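Local coordinates for protein blood group a-and b-cleaving endo-beta-galactosidase (Streptococcus pneumoniae, PDB 2YGL) that cleaves blood group A and B antigens as a family 98 endo-beta-galactosidase, the portion here being its tandem CBM51 modules, which probably bind host glycans, at residues 328-333 with 343-348. Residues are numbered along the deposited sequence; the frame is centred on the assembly and turned at random.
Sequences IELKSY and LVLGGA
No flat group comes between L330 and L345, or between S332 and L343, the two pairs that touch here. The single ring of the two segments belongs to Y333, whose side chain starts out away from the 343-348 segment; K287 meets the ring in a cation-pi contact and its OH is hydrogen-bonded to E289. What remains across the contact is aliphatic carbon and one serine hydroxyl. L330 and L345 meet through one methyl each, CD1 of L330 lying 3.7 Å from CD1 of L345, with the two side chains crossing at a slant. In both, CG sits opposite the carbonyl carbon (chi1 -50° and -51°), and the extended second torsion carries CD1 far out from its own backbone.

Such pairing without any hydrogen bond between the segments is how a beta-sandwich closes, and this module, of the NPCBM family, illustrates it. Strand 327-334 is the central strand of a five-stranded antiparallel sheet, bonded through its backbone to strands 251-256 and 285-292, while 343-345 belongs to the facing sheet. The CA atoms of L330 and L345 are 9.8 Å apart, but those of S332 and L343 only 7.5 Å, so the backbones are closer where the short serine side chain meets the leucine methyls. There L343, its CG anti to the backbone N (chi1 -169°), brings both branches up to the hydroxyl: OG of S332 is 3.7 Å from CD1 of L343 and 3.9 Å from its CD2. F288 borders this interior on S332 and L345, F265 on L330. Beyond L345 the chain turns a corner at G346 and G347.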
loop_
_atom_site.group_PDB
_atom_site.type_symbol
_atom_site.label_atom_id
_atom_site.label_comp_id
_atom_site.label_asym_id
_atom_site.label_seq_id
_atom_site.Cartn_x
_atom_site.Cartn_y
_atom_site.Cartn_z
ATOM N N ILE A 328 -14.646 2.836 -21.495
ATOM C CA ILE A 328 -13.950 3.970 -20.895
ATOM C C ILE A 328 -13.663 5.011 -21.974
ATOM O O ILE A 328 -13.108 4.687 -23.023
ATOM C CB ILE A 328 -12.646 3.548 -20.158
ATOM C CG1 ILE A 328 -12.981 2.698 -18.924
ATOM C CG2 ILE A 328 -11.815 4.782 -19.755
ATOM C CD1 ILE A 328 -11.790 1.995 -18.294
ATOM N N GLU A 329 -14.069 6.252 -21.711
ATOM C CA GLU A 329 -13.800 7.376 -22.603
ATOM C C GLU A 329 -12.939 8.433 -21.915
ATOM O O GLU A 329 -13.152 8.763 -20.743
ATOM C CB GLU A 329 -15.105 8.009 -23.090
ATOM C CG GLU A 329 -15.866 7.176 -24.111
ATOM C CD GLU A 329 -17.299 7.642 -24.295
ATOM O OE1 GLU A 329 -18.058 7.672 -23.304
ATOM O OE2 GLU A 329 -17.671 7.973 -25.439
ATOM N N LEU A 330 -11.968 8.956 -22.660
ATOM C CA LEU A 330 -11.091 10.019 -22.180
ATOM C C LEU A 330 -11.390 11.289 -22.970
ATOM O O LEU A 330 -11.113 11.360 -24.167
ATOM C CB LEU A 330 -9.623 9.610 -22.335
ATOM C CG LEU A 330 -9.221 8.233 -21.789
ATOM C CD1 LEU A 330 -7.774 7.942 -22.130
ATOM C CD2 LEU A 330 -9.453 8.122 -20.276
ATOM N N LYS A 331 -11.965 12.280 -22.294
ATOM C CA LYS A 331 -12.533 13.451 -22.973
ATOM C C LYS A 331 -11.757 14.732 -22.685
ATOM O O LYS A 331 -11.526 15.082 -21.526
ATOM C CB LYS A 331 -14.013 13.621 -22.610
ATOM C CG LYS A 331 -14.876 12.408 -22.933
ATOM C CD LYS A 331 -16.351 12.726 -22.788
ATOM C CE LYS A 331 -17.204 11.522 -23.149
ATOM N NZ LYS A 331 -18.654 11.818 -23.013
ATOM N N SER A 332 -11.369 15.421 -23.756
ATOM C CA SER A 332 -10.547 16.625 -23.666
ATOM C C SER A 332 -11.286 17.838 -24.218
ATOM O O SER A 332 -11.713 17.842 -25.376
ATOM C CB SER A 332 -9.226 16.431 -24.417
ATOM O OG SER A 332 -8.559 15.266 -23.974
ATOM N N TYR A 333 -11.420 18.861 -23.379
ATOM C CA TYR A 333 -12.188 20.055 -23.713
ATOM C C TYR A 333 -11.284 21.263 -23.930
ATOM O O TYR A 333 -10.541 21.677 -23.035
ATOM C CB TYR A 333 -13.217 20.356 -22.623
ATOM C CG TYR A 333 -14.298 19.308 -22.467
ATOM C CD1 TYR A 333 -14.055 18.121 -21.769
ATOM C CD2 TYR A 333 -15.575 19.514 -22.995
ATOM C CE1 TYR A 333 -15.050 17.161 -21.611
ATOM C CE2 TYR A 333 -16.579 18.560 -22.842
ATOM C CZ TYR A 333 -16.307 17.384 -22.148
ATOM O OH TYR A 333 -17.290 16.436 -21.994
ATOM N N LEU A 343 -3.108 18.477 -25.693
ATOM C CA LEU A 343 -3.193 17.732 -24.441
ATOM C C LEU A 343 -2.511 16.375 -24.588
ATOM O O LEU A 343 -2.740 15.653 -25.557
ATOM C CB LEU A 343 -4.660 17.570 -24.006
ATOM C CG LEU A 343 -4.974 17.041 -22.598
ATOM C CD1 LEU A 343 -6.302 17.578 -22.083
ATOM C CD2 LEU A 343 -4.975 15.514 -22.554
ATOM N N VAL A 344 -1.664 16.045 -23.618
ATOM C CA VAL A 344 -0.994 14.749 -23.593
ATOM C C VAL A 344 -1.259 14.001 -22.286
ATOM O O VAL A 344 -1.392 14.606 -21.217
ATOM C CB VAL A 344 0.540 14.858 -23.854
ATOM C CG1 VAL A 344 0.816 15.214 -25.308
ATOM C CG2 VAL A 344 1.193 15.864 -22.920
ATOM N N LEU A 345 -1.346 12.681 -22.391
ATOM C CA LEU A 345 -1.505 11.818 -21.233
ATOM C C LEU A 345 -0.192 11.066 -21.021
ATOM O O LEU A 345 0.124 10.137 -21.761
ATOM C CB LEU A 345 -2.681 10.855 -21.440
ATOM C CG LEU A 345 -4.028 11.455 -21.878
ATOM C CD1 LEU A 345 -5.028 10.361 -22.191
ATOM C CD2 LEU A 345 -4.594 12.389 -20.824
ATOM N N GLY A 346 0.575 11.494 -20.023
ATOM C CA GLY A 346 1.893 10.929 -19.752
ATOM C C GLY A 346 1.852 9.678 -18.896
ATOM O O GLY A 346 1.413 9.718 -17.743
ATOM N N GLY A 347 2.310 8.568 -19.469
ATOM C CA GLY A 347 2.406 7.295 -18.751
ATOM C C GLY A 347 1.088 6.555 -18.603
ATOM O O GLY A 347 0.987 5.630 -17.794
ATOM N N ALA A 348 0.089 6.953 -19.395
ATOM C CA ALA A 348 -1.281 6.435 -19.284
ATOM C C ALA A 348 -1.349 4.911 -19.306
ATOM O O ALA A 348 -0.915 4.277 -20.270
ATOM C CB ALA A 348 -2.165 7.020 -20.377
#